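Local coordinates for protein exoenzyme S (Pseudomonas aeruginosa, PDB 6GN8) that probably acts as a bifunctional secreted toxin that activates the GTPase activity of host proteins and transfers ADP-ribose, the present chain holding the ADP-ribosyltransferase domain, at residues S207-Q211 and G212-A216. The protein carries 2 engineered substitutions. Residues are numbered along the deposited sequence; the frame is centred on the assembly and turned at random.
Sequences SGHSQ and GLLDA
Gly212 lies in the tight turn across which Ser210 O reaches Leu213 N. Gln211 and Gly212 occupy the two central positions of this type II beta turn, where the positive phi of Gly212 (78°) favours glycine. Gly212 is also the N-cap of the short helix 213-216, and its carbonyl O accepts the first helical bond, from Ala216 N at 2.9 Å. Leu213 closes the turn: its N donates to Ser210 O over 3.1 Å, with a nearly straight N-H...O angle of 166° although the nitrogen sits above the carbonyl plane. On the Leu213 side chain, CB packs alongside the hydroxymethyl of Ser210, 4.1 Å from Ser210 OG, and CD2 touches Ser210 CB at 4.2 Å. At Leu214 the backbone N gives its hydrogen to a water 3.2 Å away, and this same water donates to Ser210 O at 2.7 Å. The Leu214 side chain reaches back to His209: CD1 lies 3.8 Å from His209 CE1 and 3.9 Å from His209 ND1, meeting the imidazole obliquely. A chi1 of -76° swings the His209 ring beside its own backbone N, and the ND1-CE1 bond then reaches the leucine methyl; ND1 is also hydrogen-bonded to an acidic side chain of another protein's chain. Asp215 forms a salt bridge with a basic side chain of that chain, on which Leu213 packs against a basic and Leu214 against an acidic side chain, consistent with the leucine-rich segment through which ExoS is known to bind 14-3-3 proteins. Two first-turn NH groups, which no preceding helical carbonyl can serve, thus converge on Ser210 O, which accepts one bond from Leu213 N and one from the water and so ties the preceding loop to the first turn of the helix.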
loop_
_atom_site.group_PDB
_atom_site.type_symbol
_atom_site.label_atom_id
_atom_site.label_comp_id
_atom_site.label_asym_id
_atom_site.label_seq_id
_atom_site.Cartn_x
_atom_site.Cartn_y
_atom_site.Cartn_z
ATOM N N SER C 207 1.119 -12.185 -7.064
ATOM C CA SER C 207 0.712 -12.708 -8.368
ATOM C C SER C 207 -0.708 -12.206 -8.685
ATOM O O SER C 207 -1.520 -12.051 -7.772
ATOM C CB SER C 207 0.769 -14.239 -8.376
ATOM O OG SER C 207 0.373 -14.789 -9.627
ATOM N N GLY C 208 -0.965 -11.932 -9.962
ATOM C CA GLY C 208 -2.251 -11.453 -10.452
ATOM C C GLY C 208 -2.479 -9.963 -10.312
ATOM O O GLY C 208 -3.601 -9.484 -10.520
ATOM N N HIS C 209 -1.435 -9.231 -9.919
ATOM C CA HIS C 209 -1.490 -7.789 -9.763
ATOM C C HIS C 209 -0.705 -7.117 -10.862
ATOM O O HIS C 209 0.465 -7.428 -11.069
ATOM C CB HIS C 209 -0.953 -7.351 -8.373
ATOM C CG HIS C 209 -1.898 -7.605 -7.242
ATOM N ND1 HIS C 209 -3.163 -7.053 -7.223
ATOM C CD2 HIS C 209 -1.731 -8.339 -6.120
ATOM C CE1 HIS C 209 -3.739 -7.483 -6.112
ATOM N NE2 HIS C 209 -2.926 -8.266 -5.419
ATOM N N SER C 210 -1.334 -6.205 -11.584
ATOM C CA SER C 210 -0.599 -5.398 -12.561
ATOM C C SER C 210 0.056 -4.276 -11.729
ATOM O O SER C 210 -0.634 -3.595 -10.955
ATOM C CB SER C 210 -1.518 -4.872 -13.656
ATOM O OG SER C 210 -0.833 -3.913 -14.439
ATOM N N GLN C 211 1.392 -4.197 -11.780
ATOM C CA GLN C 211 2.230 -3.301 -10.971
ATOM C C GLN C 211 1.710 -1.848 -10.910
ATOM O O GLN C 211 1.726 -1.126 -11.909
ATOM C CB GLN C 211 3.682 -3.334 -11.470
ATOM C CG GLN C 211 4.701 -2.750 -10.493
ATOM C CD GLN C 211 5.626 -1.792 -11.202
ATOM O OE1 GLN C 211 5.201 -0.761 -11.742
ATOM N NE2 GLN C 211 6.912 -2.110 -11.217
ATOM N N GLY C 212 1.241 -1.475 -9.721
ATOM C CA GLY C 212 0.738 -0.145 -9.387
ATOM C C GLY C 212 -0.658 0.254 -9.837
ATOM O O GLY C 212 -1.093 1.357 -9.509
ATOM N N LEU C 213 -1.370 -0.604 -10.582
ATOM C CA LEU C 213 -2.680 -0.267 -11.141
ATOM C C LEU C 213 -3.757 -0.019 -10.050
ATOM O O LEU C 213 -4.455 0.993 -10.139
ATOM C CB LEU C 213 -3.130 -1.335 -12.139
ATOM C CG LEU C 213 -4.451 -1.102 -12.866
ATOM C CD1 LEU C 213 -4.438 0.178 -13.696
ATOM C CD2 LEU C 213 -4.847 -2.329 -13.698
ATOM N N LEU C 214 -3.855 -0.880 -9.018
ATOM C CA LEU C 214 -4.836 -0.675 -7.945
ATOM C C LEU C 214 -4.633 0.645 -7.247
ATOM O O LEU C 214 -5.604 1.364 -7.059
ATOM C CB LEU C 214 -4.814 -1.801 -6.913
ATOM C CG LEU C 214 -5.556 -3.079 -7.284
ATOM C CD1 LEU C 214 -5.457 -4.074 -6.187
ATOM C CD2 LEU C 214 -6.998 -2.831 -7.552
ATOM N N ASP C 215 -3.367 0.983 -6.892
ATOM C CA ASP C 215 -3.004 2.256 -6.266
ATOM C C ASP C 215 -3.375 3.433 -7.192
ATOM O O ASP C 215 -4.041 4.360 -6.748
ATOM C CB ASP C 215 -1.503 2.284 -5.923
ATOM C CG ASP C 215 -1.115 3.199 -4.776
ATOM O OD1 ASP C 215 -2.020 3.837 -4.188
ATOM O OD2 ASP C 215 0.093 3.278 -4.461
ATOM N N ALA C 216 -2.998 3.345 -8.493
ATOM C CA ALA C 216 -3.278 4.357 -9.520
ATOM C C ALA C 216 -4.783 4.543 -9.759
ATOM O O ALA C 216 -5.207 5.642 -10.064
ATOM C CB ALA C 216 -2.608 3.976 -10.824
HETATM O O HOH W 1 -2.340 -3.642 -8.887
#